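Chitin oligosaccharide binding protein NagB2 (Paenibacillus sp. FPU-7, PDB 7EHU) binds short chitin oligosaccharides such as the di- and trisaccharides of N-acetylglucosamine, probably as the extracellular solute-binding component of a sugar uptake system. Local coordinates at residues L32-I37 with A64-D69; P91-L96 with Y318-H323; E149-N154 with A269-D274; A159-T164 with K183-I188. One frame throughout, in Å; residues are numbered along the deposited sequence.

Contact 1: L32-I37 with A64-D69; sequences LTLRHI and ATFKLD
Leu32 pairs with the parallel strand 64-70 through both its N-H, which bonds to Thr65 O, and its carbonyl, which accepts Lys67 N. Helix 44-60 links the strands, making a beta-alpha-beta unit of the periplasmic-binding-protein type. The CB of Leu32 rests 4.0 Å from Phe66 CD2. Thr33, in register with Lys67, turns its methyl CG2 to Asp69 CB, the two side chains lying alongside each other. Leu34 returns to the face of Leu32 and Phe66; its CB packs 4.0 Å from Leu68 CD1, while its N and O continue the backbone pairing with Lys67 O and Asp69 N. Arg35 leaves with CG anti to the backbone N (chi1 170°), then bends at chi2 and chi3, bringing the guanidinium alongside the carboxylate of Asp69. Its NE forms a salt bridge with the anti side of Asp69 OD2 at 2.8 Å, the two planes 70° apart, and NH2 adds a weak bond to the same oxygen. Lys80 also binds OD2, Lys67 NZ reaches OD1, and Glu84 takes Arg35 NH2, forming a charge network. A leucine in place of Arg35 would probably leave Glu84 without this mate and take from Asp69 OD2 one of its two cationic partners. The side chains of His36 and Leu68 cross at about a right angle, while His36 ND1 is engaged by Asn38 N. The backbone N of His36 bonds to Asp69 O, 3.1 Å away.

Contact 2: P91-L96 with Y318-H323; sequences PQIFNL and YGFSSH
Ile93 and Phe320 form a non-hydrogen-bonded antiparallel pair whose side chains lie alongside each other. The isoleucine uses both branches: CG1 meets the edge of the Phe320 ring, 3.8 Å from CD1, while CG2, anti to the backbone N, reaches Tyr318 CD1 at 3.8 Å. On the other face, Phe94 takes the less common torsion that sets CG between its own N and carbonyl carbon (chi1 40°). This folds the ring across the partner strand, with Gly319 O 3.6 Å above the ring plane, over its centre; the same oxygen accepts Phe94 N. Beyond the glycine, Phe94 CE2 comes 3.5 Å from Ser321 N, which donates to Gln92 O. Gly319 has little space for a side chain, since a CB would clash with Leu96 CD2 and crowd Phe94 CE1. The Tyr318 ring turns an edge to Phe94 C, and its hydroxyl shares a water with Asn95 ND2, weakly on the amide side, while Asn95 OD1 accepts from Asn316. The Asn95 side chain lies about 5 Å from a bound NAG. Strand 93-97, parallel to 30-36, takes the distant strand 309-320 antiparallel, making the sheet mixed; Phe335 of helix 326-339 packs against Ile93 and Phe320, and helix 73-86 on Phe94 through Leu81 and Met85.

Contact 3: E149-N154 with A269-D274; sequences EGFYYN and AAMLFD
Phe151 and Phe273, on paired antiparallel strands, meet edge-to-face: Phe273 CD1 sits 3.5 Å above the Phe151 plane, over its centre, and the rings stand at 75° to each other, centroids 4.9 Å apart. With CG anti to its backbone N (chi1 -164°), Phe273 swings under the neighbouring strand, where Gly150 O lies over one ring face, offset toward the rim. Its CE2 then touches Glu149 CB, the two side chains crossing at about a right angle. The Glu149 side chain lies about 4 Å from a bound NAG, placing this end of the pair beside the sugar. Met271 SD approaches Phe151 obliquely, 4.4 Å from the ring centroid, a Met-aromatic contact. An alanine at Phe151 is likely to open a gap between Phe273 and Met271 and to strip both of their aromatic partner. The opposite sheet face carries Tyr152, whose ring edge meets Leu272 O and whose CE2 lies 4.1 Å from Asp274 CB. Backbone bonds pair Gly150 with Asp274 and Tyr152 with Leu272 in both directions. Asn154 is the N-cap of helix 155-160, its OD1 accepting from Leu157 N. Strand 271-275 lies between 138-154 and 188-189; helix 197-212 covers Phe151 and Phe273, while helix 170-182 closes over Met271.

Contact 4: A159-T164 with K183-I188; sequences ADAGIT and KNITPI
Lys183 reaches back across a shallow surface contact to the end of helix 155-160, and its side chain carries most of the touching. CB points toward that helix end and starts the chain with CG anti to the carbonyl carbon (chi1 -68°). CG makes the apolar part of the contact, 3.9 Å from Ala161 CA and 4.1 Å from Ala161 CB. Bends at chi2, chi3 and chi4 then curl the chain round toward the carbonyl of Asp160. CD passes 4.0 Å from Asp160 O, and CE follows at 3.8 Å from the same oxygen. At the tip, NZ remains 3.6 Å from Asp160 O and makes no direct bond to it; a water donates to Asp160 O at 2.9 Å and appears to accept from NZ, at a distance too short to be taken as certain. Beside the lysine, Ile185 CD1 lies 4.3 Å from Asp160 CB and also approaches Ala161 CB. The first segment contains the end of helix 155-160 and the second follows helix 170-182; each helix ends in a Schellman motif, with Gly162 and Asn184 as the C-prime residues at positive phi. The contact therefore joins two helix C-termini, and Leu180 of helix 170-182 also packs on Ala161. Asp160 OD2 makes its salt bridge with Lys156, and OD1 stays 6.3 Å from Lys183 NZ, so the charged ends do not meet. Between the two segments the touching is methylene and methyl packing, with a water between Asp160 O and the amine, whose positive charge would probably be favoured by the negative end of the helix dipole.

In the fold
Contacts 1 and 2 lie together on one side of the chain's centre, about 10 Å between centres, sharing neighbouring strands 30-36 and 93-97. Contacts 3 and 4 lie on the opposite side, their centres about 13 Å apart and joined where Thr186 O meets Ala270 N. Contact 1 closes first along the chain; the chain between the two segments of contact 2 then holds contact 3, which in turn encloses contact 4. Contacts 1 to 3 belong to one mixed sheet, with strands 309-320 and 138-154 adjacent. Centres of contacts 1 and 3 are about 34 Å apart, and bound sugar lies near Ile37, Asn95 and Glu149, consistent with a two-lobed binding protein holding its ligand between lobes.

Contact 1: L32-I37 with A64-D69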
loop_
_atom_site.group_PDB
_atom_site.type_symbol
_atom_site.label_atom_id
_atom_site.label_comp_id
_atom_site.label_asym_id
_atom_site.label_seq_id
_atom_site.Cartn_x
_atom_site.Cartn_y
_atom_site.Cartn_z
ATOM N N LEU A 32 -6.307 26.253 -5.474
ATOM C CA LEU A 32 -5.394 25.114 -5.449
ATOM C C LEU A 32 -6.209 23.847 -5.656
ATOM O O LEU A 32 -7.257 23.669 -5.030
ATOM C CB LEU A 32 -4.658 25.031 -4.104
ATOM C CG LEU A 32 -3.723 26.216 -3.809
ATOM C CD1 LEU A 32 -4.468 27.301 -3.060
ATOM C CD2 LEU A 32 -2.517 25.757 -3.017
ATOM N N THR A 33 -5.735 22.970 -6.522
ATOM C CA THR A 33 -6.316 21.647 -6.659
ATOM C C THR A 33 -5.614 20.692 -5.711
ATOM O O THR A 33 -4.379 20.653 -5.639
ATOM C CB THR A 33 -6.216 21.161 -8.097
ATOM O OG1 THR A 33 -6.939 22.084 -8.925
ATOM C CG2 THR A 33 -6.782 19.736 -8.246
ATOM N N LEU A 34 -6.415 19.927 -4.981
ATOM C CA LEU A 34 -5.942 18.936 -4.022
ATOM C C LEU A 34 -6.411 17.578 -4.532
ATOM O O LEU A 34 -7.593 17.230 -4.410
ATOM C CB LEU A 34 -6.478 19.249 -2.626
ATOM C CG LEU A 34 -5.784 18.558 -1.458
ATOM C CD1 LEU A 34 -6.336 19.097 -0.137
ATOM C CD2 LEU A 34 -5.915 17.029 -1.504
ATOM N N ARG A 35 -5.483 16.842 -5.142
ATOM C CA ARG A 35 -5.729 15.508 -5.669
ATOM C C ARG A 35 -5.617 14.482 -4.552
ATOM O O ARG A 35 -4.564 14.358 -3.919
ATOM C CB ARG A 35 -4.712 15.210 -6.771
ATOM C CG ARG A 35 -4.684 13.769 -7.274
ATOM C CD ARG A 35 -5.892 13.370 -8.128
ATOM N NE ARG A 35 -6.157 14.375 -9.135
ATOM C CZ ARG A 35 -5.381 14.643 -10.185
ATOM N NH1 ARG A 35 -4.276 13.940 -10.384
ATOM N NH2 ARG A 35 -5.678 15.642 -11.005
ATOM N N HIS A 36 -6.689 13.720 -4.333
ATOM C CA HIS A 36 -6.699 12.697 -3.302
ATOM C C HIS A 36 -7.339 11.442 -3.884
ATOM O O HIS A 36 -7.958 11.470 -4.959
ATOM C CB HIS A 36 -7.461 13.163 -2.063
ATOM C CG HIS A 36 -8.921 13.308 -2.298
ATOM N ND1 HIS A 36 -9.810 12.269 -2.107
ATOM C CD2 HIS A 36 -9.656 14.360 -2.734
ATOM C CE1 HIS A 36 -11.023 12.683 -2.412
ATOM N NE2 HIS A 36 -10.962 13.945 -2.781
ATOM N N ILE A 37 -7.190 10.334 -3.165
ATOM C CA ILE A 37 -7.651 9.025 -3.619
ATOM C C ILE A 37 -8.807 8.495 -2.772
ATOM O O ILE A 37 -9.177 7.320 -2.895
ATOM C CB ILE A 37 -6.484 8.021 -3.691
ATOM C CG1 ILE A 37 -5.803 7.848 -2.320
ATOM C CG2 ILE A 37 -5.480 8.447 -4.749
ATOM C CD1 ILE A 37 -4.852 6.673 -2.291
ATOM N N ALA A 64 -7.795 31.837 -0.215
ATOM C CA ALA A 64 -7.407 30.531 -0.722
ATOM C C ALA A 64 -8.608 29.593 -0.766
ATOM O O ALA A 64 -9.323 29.436 0.231
ATOM C CB ALA A 64 -6.319 29.940 0.176
ATOM N N THR A 65 -8.827 28.978 -1.930
ATOM C CA THR A 65 -9.878 27.986 -2.141
ATOM C C THR A 65 -9.219 26.712 -2.645
ATOM O O THR A 65 -8.405 26.759 -3.574
ATOM C CB THR A 65 -10.887 28.486 -3.186
ATOM O OG1 THR A 65 -11.634 29.576 -2.636
ATOM C CG2 THR A 65 -11.874 27.386 -3.598
ATOM N N PHE A 66 -9.543 25.588 -2.019
ATOM C CA PHE A 66 -9.035 24.293 -2.440
ATOM C C PHE A 66 -10.118 23.581 -3.241
ATOM O O PHE A 66 -11.279 23.512 -2.814
ATOM C CB PHE A 66 -8.618 23.433 -1.243
ATOM C CG PHE A 66 -7.434 23.981 -0.476
ATOM C CD1 PHE A 66 -7.613 24.976 0.458
ATOM C CD2 PHE A 66 -6.148 23.524 -0.700
ATOM C CE1 PHE A 66 -6.543 25.500 1.168
ATOM C CE2 PHE A 66 -5.064 24.040 0.009
ATOM C CZ PHE A 66 -5.267 25.040 0.941
ATOM N N LYS A 67 -9.753 23.085 -4.409
ATOM C CA LYS A 67 -10.667 22.324 -5.241
ATOM C C LYS A 67 -10.238 20.830 -5.107
ATOM O O LYS A 67 -9.187 20.420 -5.589
ATOM C CB LYS A 67 -10.964 22.942 -6.608
ATOM C CG LYS A 67 -12.052 22.031 -7.136
ATOM C CD LYS A 67 -11.368 20.923 -7.854
ATOM C CE LYS A 67 -12.252 19.981 -8.564
ATOM N NZ LYS A 67 -11.813 18.798 -9.308
ATOM N N LEU A 68 -11.023 20.044 -4.360
ATOM C CA LEU A 68 -10.699 18.639 -4.143
ATOM C C LEU A 68 -11.015 17.852 -5.407
ATOM O O LEU A 68 -12.074 18.028 -6.012
ATOM C CB LEU A 68 -11.446 18.062 -2.940
ATOM C CG LEU A 68 -10.674 18.146 -1.610
ATOM C CD1 LEU A 68 -10.276 19.559 -1.279
ATOM C CD2 LEU A 68 -11.469 17.489 -0.462
ATOM N N ASP A 69 -10.073 17.031 -5.843
ATOM C CA ASP A 69 -10.234 16.208 -7.037
ATOM C C ASP A 69 -9.968 14.771 -6.604
ATOM O O ASP A 69 -8.809 14.344 -6.523
ATOM C CB ASP A 69 -9.273 16.641 -8.131
ATOM C CG ASP A 69 -9.558 15.953 -9.433
ATOM O OD1 ASP A 69 -10.739 15.932 -9.825
ATOM O OD2 ASP A 69 -8.629 15.368 -10.027
#

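Contact 2: P91-L96 with Y318-H323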
loop_
_atom_site.group_PDB
_atom_site.type_symbol
_atom_site.label_atom_id
_atom_site.label_comp_id
_atom_site.label_asym_id
_atom_site.label_seq_id
_atom_site.Cartn_x
_atom_site.Cartn_y
_atom_site.Cartn_z
ATOM N N PRO A 91 -1.169 18.831 -10.168
ATOM C CA PRO A 91 -1.933 19.629 -9.201
ATOM C C PRO A 91 -0.992 20.252 -8.178
ATOM O O PRO A 91 0.158 19.845 -8.015
ATOM C CB PRO A 91 -2.827 18.580 -8.530
ATOM C CG PRO A 91 -2.841 17.418 -9.438
ATOM C CD PRO A 91 -1.482 17.394 -10.060
ATOM N N GLN A 92 -1.510 21.223 -7.431
ATOM C CA GLN A 92 -0.696 21.864 -6.408
ATOM C C GLN A 92 -0.372 20.911 -5.259
ATOM O O GLN A 92 0.728 20.974 -4.695
ATOM C CB GLN A 92 -1.405 23.111 -5.879
ATOM C CG GLN A 92 -1.383 24.313 -6.817
ATOM C CD GLN A 92 -2.548 24.363 -7.771
ATOM O OE1 GLN A 92 -3.307 23.406 -7.947
ATOM N NE2 GLN A 92 -2.783 25.541 -8.303
ATOM N N ILE A 93 -1.331 20.045 -4.894
ATOM C CA ILE A 93 -1.222 19.068 -3.815
ATOM C C ILE A 93 -1.744 17.751 -4.363
ATOM O O ILE A 93 -2.782 17.733 -5.028
ATOM C CB ILE A 93 -2.080 19.467 -2.589
ATOM C CG1 ILE A 93 -1.691 20.843 -2.051
ATOM C CG2 ILE A 93 -1.954 18.399 -1.502
ATOM C CD1 ILE A 93 -2.745 21.449 -1.125
ATOM N N PHE A 94 -1.036 16.645 -4.100
ATOM C CA PHE A 94 -1.467 15.378 -4.691
ATOM C C PHE A 94 -0.983 14.185 -3.885
ATOM O O PHE A 94 0.146 14.169 -3.388
ATOM C CB PHE A 94 -0.964 15.219 -6.149
ATOM C CG PHE A 94 0.448 15.704 -6.338
ATOM C CD1 PHE A 94 1.533 14.876 -6.116
ATOM C CD2 PHE A 94 0.698 17.023 -6.691
ATOM C CE1 PHE A 94 2.822 15.363 -6.209
ATOM C CE2 PHE A 94 1.979 17.504 -6.812
ATOM C CZ PHE A 94 3.041 16.672 -6.591
ATOM N N ASN A 95 -1.815 13.152 -3.835
ATOM C CA ASN A 95 -1.387 11.880 -3.281
ATOM C C ASN A 95 -0.239 11.333 -4.134
ATOM O O ASN A 95 -0.332 11.265 -5.367
ATOM C CB ASN A 95 -2.560 10.907 -3.261
ATOM C CG ASN A 95 -2.185 9.578 -2.646
ATOM O OD1 ASN A 95 -1.744 8.659 -3.325
ATOM N ND2 ASN A 95 -2.382 9.455 -1.350
ATOM N N LEU A 96 0.847 10.951 -3.470
ATOM C CA LEU A 96 2.123 10.620 -4.078
ATOM C C LEU A 96 2.716 9.405 -3.381
ATOM O O LEU A 96 2.615 9.267 -2.157
ATOM C CB LEU A 96 3.085 11.794 -3.876
ATOM C CG LEU A 96 4.531 11.620 -4.325
ATOM C CD1 LEU A 96 4.640 11.497 -5.836
ATOM C CD2 LEU A 96 5.386 12.804 -3.837
ATOM N N TYR A 318 1.128 13.070 0.802
ATOM C CA TYR A 318 0.989 14.202 -0.113
ATOM C C TYR A 318 2.362 14.726 -0.530
ATOM O O TYR A 318 3.289 14.860 0.283
ATOM C CB TYR A 318 0.150 15.315 0.533
ATOM C CG TYR A 318 -1.293 14.895 0.619
ATOM C CD1 TYR A 318 -2.060 14.764 -0.530
ATOM C CD2 TYR A 318 -1.891 14.561 1.837
ATOM C CE1 TYR A 318 -3.376 14.325 -0.468
ATOM C CE2 TYR A 318 -3.200 14.132 1.905
ATOM C CZ TYR A 318 -3.932 14.012 0.758
ATOM O OH TYR A 318 -5.222 13.541 0.769
ATOM N N GLY A 319 2.452 15.021 -1.830
ATOM C CA GLY A 319 3.495 15.850 -2.384
ATOM C C GLY A 319 2.895 17.124 -2.964
ATOM O O GLY A 319 1.665 17.281 -3.054
ATOM N N PHE A 320 3.785 18.027 -3.374
ATOM C CA PHE A 320 3.416 19.396 -3.696
ATOM C C PHE A 320 4.129 19.836 -4.959
ATOM O O PHE A 320 5.296 19.506 -5.169
ATOM C CB PHE A 320 3.741 20.317 -2.504
ATOM C CG PHE A 320 3.128 19.798 -1.235
ATOM C CD1 PHE A 320 1.815 20.099 -0.922
ATOM C CD2 PHE A 320 3.823 18.912 -0.427
ATOM C CE1 PHE A 320 1.208 19.556 0.188
ATOM C CE2 PHE A 320 3.221 18.360 0.692
ATOM C CZ PHE A 320 1.917 18.696 1.012
ATOM N N SER A 321 3.428 20.569 -5.815
ATOM C CA SER A 321 4.067 21.054 -7.030
ATOM C C SER A 321 5.191 22.027 -6.686
ATOM O O SER A 321 5.068 22.842 -5.772
ATOM C CB SER A 321 3.030 21.738 -7.914
ATOM O OG SER A 321 3.692 22.273 -9.040
ATOM N N SER A 322 6.285 21.954 -7.448
ATOM C CA SER A 322 7.333 22.959 -7.323
ATOM C C SER A 322 6.938 24.289 -7.962
ATOM O O SER A 322 7.615 25.300 -7.737
ATOM C CB SER A 322 8.590 22.451 -8.010
ATOM O OG SER A 322 8.293 22.207 -9.371
ATOM N N HIS A 323 5.848 24.309 -8.721
ATOM C CA HIS A 323 5.450 25.453 -9.528
ATOM C C HIS A 323 4.336 26.233 -8.836
ATOM O O HIS A 323 3.192 26.277 -9.274
ATOM C CB HIS A 323 5.024 24.956 -10.896
ATOM C CG HIS A 323 5.938 23.906 -11.442
ATOM N ND1 HIS A 323 7.275 24.144 -11.710
ATOM C CD2 HIS A 323 5.712 22.607 -11.755
ATOM C CE1 HIS A 323 7.822 23.035 -12.179
ATOM N NE2 HIS A 323 6.895 22.098 -12.237
HETATM O O HOH W 1 -5.255 11.107 -0.935
#

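Contact 3: E149-N154 with A269-D274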
loop_
_atom_site.group_PDB
_atom_site.type_symbol
_atom_site.label_atom_id
_atom_site.label_comp_id
_atom_site.label_asym_id
_atom_site.label_seq_id
_atom_site.Cartn_x
_atom_site.Cartn_y
_atom_site.Cartn_z
ATOM N N GLU A 149 1.811 -5.161 5.203
ATOM C CA GLU A 149 0.959 -6.119 4.509
ATOM C C GLU A 149 1.110 -7.472 5.175
ATOM O O GLU A 149 2.199 -7.821 5.623
ATOM C CB GLU A 149 1.271 -6.191 3.004
ATOM C CG GLU A 149 0.985 -4.872 2.289
ATOM C CD GLU A 149 1.239 -4.871 0.811
ATOM O OE1 GLU A 149 1.459 -5.958 0.209
ATOM O OE2 GLU A 149 1.228 -3.744 0.239
ATOM N N GLY A 150 -0.002 -8.201 5.236
ATOM C CA GLY A 150 -0.037 -9.497 5.881
ATOM C C GLY A 150 -1.408 -10.111 5.703
ATOM O O GLY A 150 -2.243 -9.581 4.976
ATOM N N PHE A 151 -1.630 -11.248 6.368
ATOM C CA PHE A 151 -2.890 -11.984 6.266
ATOM C C PHE A 151 -3.848 -11.606 7.387
ATOM O O PHE A 151 -3.621 -11.945 8.549
ATOM C CB PHE A 151 -2.659 -13.492 6.311
ATOM C CG PHE A 151 -2.075 -14.068 5.058
ATOM C CD1 PHE A 151 -2.861 -14.321 3.947
ATOM C CD2 PHE A 151 -0.722 -14.360 4.994
ATOM C CE1 PHE A 151 -2.311 -14.861 2.791
ATOM C CE2 PHE A 151 -0.174 -14.909 3.852
ATOM C CZ PHE A 151 -0.967 -15.161 2.755
ATOM N N TYR A 152 -4.932 -10.933 7.033
ATOM C CA TYR A 152 -6.106 -10.932 7.883
ATOM C C TYR A 152 -6.759 -12.311 7.758
ATOM O O TYR A 152 -6.783 -12.896 6.672
ATOM C CB TYR A 152 -7.090 -9.882 7.386
ATOM C CG TYR A 152 -6.631 -8.451 7.531
ATOM C CD1 TYR A 152 -6.908 -7.712 8.675
ATOM C CD2 TYR A 152 -5.944 -7.820 6.492
ATOM C CE1 TYR A 152 -6.525 -6.382 8.788
ATOM C CE2 TYR A 152 -5.561 -6.527 6.599
ATOM C CZ TYR A 152 -5.858 -5.799 7.735
ATOM O OH TYR A 152 -5.467 -4.478 7.796
ATOM N N TYR A 153 -7.288 -12.854 8.851
ATOM C CA TYR A 153 -7.907 -14.171 8.763
ATOM C C TYR A 153 -9.107 -14.275 9.692
ATOM O O TYR A 153 -9.235 -13.566 10.693
ATOM C CB TYR A 153 -6.889 -15.306 8.972
ATOM C CG TYR A 153 -6.585 -15.677 10.405
ATOM C CD1 TYR A 153 -5.645 -14.966 11.144
ATOM C CD2 TYR A 153 -7.173 -16.793 10.997
ATOM C CE1 TYR A 153 -5.322 -15.334 12.423
ATOM C CE2 TYR A 153 -6.853 -17.171 12.292
ATOM C CZ TYR A 153 -5.921 -16.444 12.997
ATOM O OH TYR A 153 -5.614 -16.830 14.270
ATOM N N ASN A 154 -10.009 -15.161 9.299
ATOM C CA ASN A 154 -11.249 -15.418 10.019
ATOM C C ASN A 154 -11.017 -16.552 11.008
ATOM O O ASN A 154 -10.811 -17.701 10.613
ATOM C CB ASN A 154 -12.331 -15.720 8.997
ATOM C CG ASN A 154 -13.690 -15.874 9.610
ATOM O OD1 ASN A 154 -13.842 -16.453 10.689
ATOM N ND2 ASN A 154 -14.685 -15.298 8.959
ATOM N N ALA A 269 -14.580 -16.027 2.545
ATOM C CA ALA A 269 -13.263 -16.615 2.348
ATOM C C ALA A 269 -12.511 -16.500 3.663
ATOM O O ALA A 269 -12.783 -15.609 4.460
ATOM C CB ALA A 269 -12.463 -15.904 1.263
ATOM N N ALA A 270 -11.547 -17.389 3.882
ATOM C CA ALA A 270 -10.947 -17.515 5.209
ATOM C C ALA A 270 -9.845 -16.503 5.519
ATOM O O ALA A 270 -9.570 -16.266 6.697
ATOM C CB ALA A 270 -10.383 -18.925 5.388
ATOM N N MET A 271 -9.197 -15.923 4.517
ATOM C CA MET A 271 -8.137 -14.955 4.768
ATOM C C MET A 271 -8.021 -14.005 3.594
ATOM O O MET A 271 -8.588 -14.226 2.524
ATOM C CB MET A 271 -6.799 -15.638 5.067
ATOM C CG MET A 271 -6.203 -16.356 3.870
ATOM S SD MET A 271 -4.860 -17.503 4.286
ATOM C CE MET A 271 -5.818 -18.979 4.577
ATOM N N LEU A 272 -7.247 -12.948 3.811
ATOM C CA LEU A 272 -7.094 -11.861 2.847
ATOM C C LEU A 272 -5.713 -11.265 3.048
ATOM O O LEU A 272 -5.400 -10.833 4.158
ATOM C CB LEU A 272 -8.154 -10.787 3.111
ATOM C CG LEU A 272 -8.084 -9.535 2.241
ATOM C CD1 LEU A 272 -8.726 -9.807 0.879
ATOM C CD2 LEU A 272 -8.770 -8.380 2.892
ATOM N N PHE A 273 -4.891 -11.247 2.009
ATOM C CA PHE A 273 -3.589 -10.602 2.079
ATOM C C PHE A 273 -3.762 -9.143 1.670
ATOM O O PHE A 273 -4.189 -8.860 0.543
ATOM C CB PHE A 273 -2.554 -11.317 1.198
ATOM C CG PHE A 273 -1.155 -10.909 1.538
ATOM C CD1 PHE A 273 -0.478 -11.543 2.560
ATOM C CD2 PHE A 273 -0.548 -9.832 0.916
ATOM C CE1 PHE A 273 0.789 -11.138 2.935
ATOM C CE2 PHE A 273 0.723 -9.411 1.310
ATOM C CZ PHE A 273 1.393 -10.062 2.303
ATOM N N ASP A 274 -3.515 -8.227 2.593
ATOM C CA ASP A 274 -3.824 -6.832 2.320
ATOM C C ASP A 274 -2.992 -5.937 3.217
ATOM O O ASP A 274 -2.344 -6.391 4.168
ATOM C CB ASP A 274 -5.324 -6.567 2.526
ATOM C CG ASP A 274 -5.894 -5.541 1.566
ATOM O OD1 ASP A 274 -5.155 -4.615 1.143
ATOM O OD2 ASP A 274 -7.097 -5.608 1.300
HETATM O O HOH W 2 -13.971 -14.184 6.412
#

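Contact 4: A159-T164 with K183-I188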
loop_
_atom_site.group_PDB
_atom_site.type_symbol
_atom_site.label_atom_id
_atom_site.label_comp_id
_atom_site.label_asym_id
_atom_site.label_seq_id
_atom_site.Cartn_x
_atom_site.Cartn_y
_atom_site.Cartn_z
ATOM N N ALA A 159 -11.286 -22.215 12.731
ATOM C CA ALA A 159 -11.757 -23.217 13.693
ATOM C C ALA A 159 -12.703 -24.225 13.043
ATOM O O ALA A 159 -12.635 -25.427 13.342
ATOM C CB ALA A 159 -12.433 -22.536 14.886
ATOM N N ASP A 160 -13.574 -23.763 12.132
ATOM C CA ASP A 160 -14.450 -24.697 11.430
ATOM C C ASP A 160 -13.648 -25.781 10.718
ATOM O O ASP A 160 -14.107 -26.924 10.599
ATOM C CB ASP A 160 -15.304 -23.959 10.394
ATOM C CG ASP A 160 -16.360 -23.044 11.007
ATOM O OD1 ASP A 160 -16.731 -23.221 12.183
ATOM O OD2 ASP A 160 -16.857 -22.161 10.274
ATOM N N ALA A 161 -12.463 -25.434 10.217
ATOM C CA ALA A 161 -11.607 -26.354 9.483
ATOM C C ALA A 161 -10.592 -27.051 10.376
ATOM O O ALA A 161 -9.706 -27.740 9.863
ATOM C CB ALA A 161 -10.878 -25.614 8.352
ATOM N N GLY A 162 -10.694 -26.881 11.689
ATOM C CA GLY A 162 -9.807 -27.558 12.604
ATOM C C GLY A 162 -8.471 -26.891 12.836
ATOM O O GLY A 162 -7.580 -27.515 13.424
ATOM N N ILE A 163 -8.300 -25.652 12.392
ATOM C CA ILE A 163 -7.033 -24.944 12.494
ATOM C C ILE A 163 -7.159 -24.063 13.728
ATOM O O ILE A 163 -8.026 -23.180 13.768
ATOM C CB ILE A 163 -6.850 -24.030 11.280
ATOM C CG1 ILE A 163 -7.058 -24.789 9.979
ATOM C CG2 ILE A 163 -5.418 -23.454 11.303
ATOM C CD1 ILE A 163 -7.149 -23.856 8.768
ATOM N N THR A 164 -6.300 -24.273 14.720
ATOM C CA THR A 164 -6.472 -23.665 16.034
ATOM C C THR A 164 -5.430 -22.601 16.353
ATOM O O THR A 164 -5.480 -22.031 17.447
ATOM C CB THR A 164 -6.439 -24.754 17.121
ATOM O OG1 THR A 164 -5.169 -25.425 17.073
ATOM C CG2 THR A 164 -7.558 -25.770 16.909
ATOM N N LYS A 183 -13.077 -28.385 3.549
ATOM C CA LYS A 183 -14.379 -27.974 4.047
ATOM C C LYS A 183 -15.149 -27.103 3.065
ATOM O O LYS A 183 -16.193 -26.555 3.439
ATOM C CB LYS A 183 -14.222 -27.192 5.346
ATOM C CG LYS A 183 -13.743 -27.928 6.583
ATOM C CD LYS A 183 -14.712 -28.944 7.184
ATOM C CE LYS A 183 -15.987 -28.208 7.529
ATOM N NZ LYS A 183 -16.700 -28.536 8.778
ATOM N N ASN A 184 -14.656 -26.943 1.833
ATOM C CA ASN A 184 -15.298 -26.089 0.836
ATOM C C ASN A 184 -15.430 -24.647 1.343
ATOM O O ASN A 184 -16.418 -23.960 1.081
ATOM C CB ASN A 184 -16.627 -26.689 0.363
ATOM C CG ASN A 184 -16.431 -27.964 -0.471
ATOM O OD1 ASN A 184 -15.309 -28.300 -0.862
ATOM N ND2 ASN A 184 -17.512 -28.684 -0.709
ATOM N N ILE A 185 -14.421 -24.190 2.087
ATOM C CA ILE A 185 -14.263 -22.788 2.460
ATOM C C ILE A 185 -13.245 -22.204 1.490
ATOM O O ILE A 185 -12.111 -22.694 1.413
ATOM C CB ILE A 185 -13.784 -22.630 3.917
ATOM C CG1 ILE A 185 -14.806 -23.208 4.909
ATOM C CG2 ILE A 185 -13.504 -21.167 4.239
ATOM C CD1 ILE A 185 -14.225 -23.495 6.288
ATOM N N THR A 186 -13.632 -21.165 0.753
ATOM C CA THR A 186 -12.690 -20.472 -0.129
ATOM C C THR A 186 -11.516 -19.973 0.713
ATOM O O THR A 186 -11.725 -19.160 1.621
ATOM C CB THR A 186 -13.373 -19.287 -0.808
ATOM O OG1 THR A 186 -14.539 -19.735 -1.499
ATOM C CG2 THR A 186 -12.434 -18.590 -1.799
ATOM N N PRO A 187 -10.293 -20.445 0.493
ATOM C CA PRO A 187 -9.242 -20.109 1.464
ATOM C C PRO A 187 -8.796 -18.658 1.454
ATOM O O PRO A 187 -8.722 -18.044 2.525
ATOM C CB PRO A 187 -8.114 -21.099 1.136
ATOM C CG PRO A 187 -8.853 -22.277 0.512
ATOM C CD PRO A 187 -9.877 -21.578 -0.357
ATOM N N ILE A 188 -8.509 -18.094 0.279
ATOM C CA ILE A 188 -7.889 -16.773 0.157
ATOM C C ILE A 188 -8.748 -15.895 -0.747
ATOM O O ILE A 188 -8.913 -16.195 -1.936
ATOM C CB ILE A 188 -6.463 -16.853 -0.419
ATOM C CG1 ILE A 188 -5.563 -17.778 0.400
ATOM C CG2 ILE A 188 -5.851 -15.459 -0.509
ATOM C CD1 ILE A 188 -4.254 -18.136 -0.269
HETATM O O HOH W 3 -16.964 -27.382 10.961
#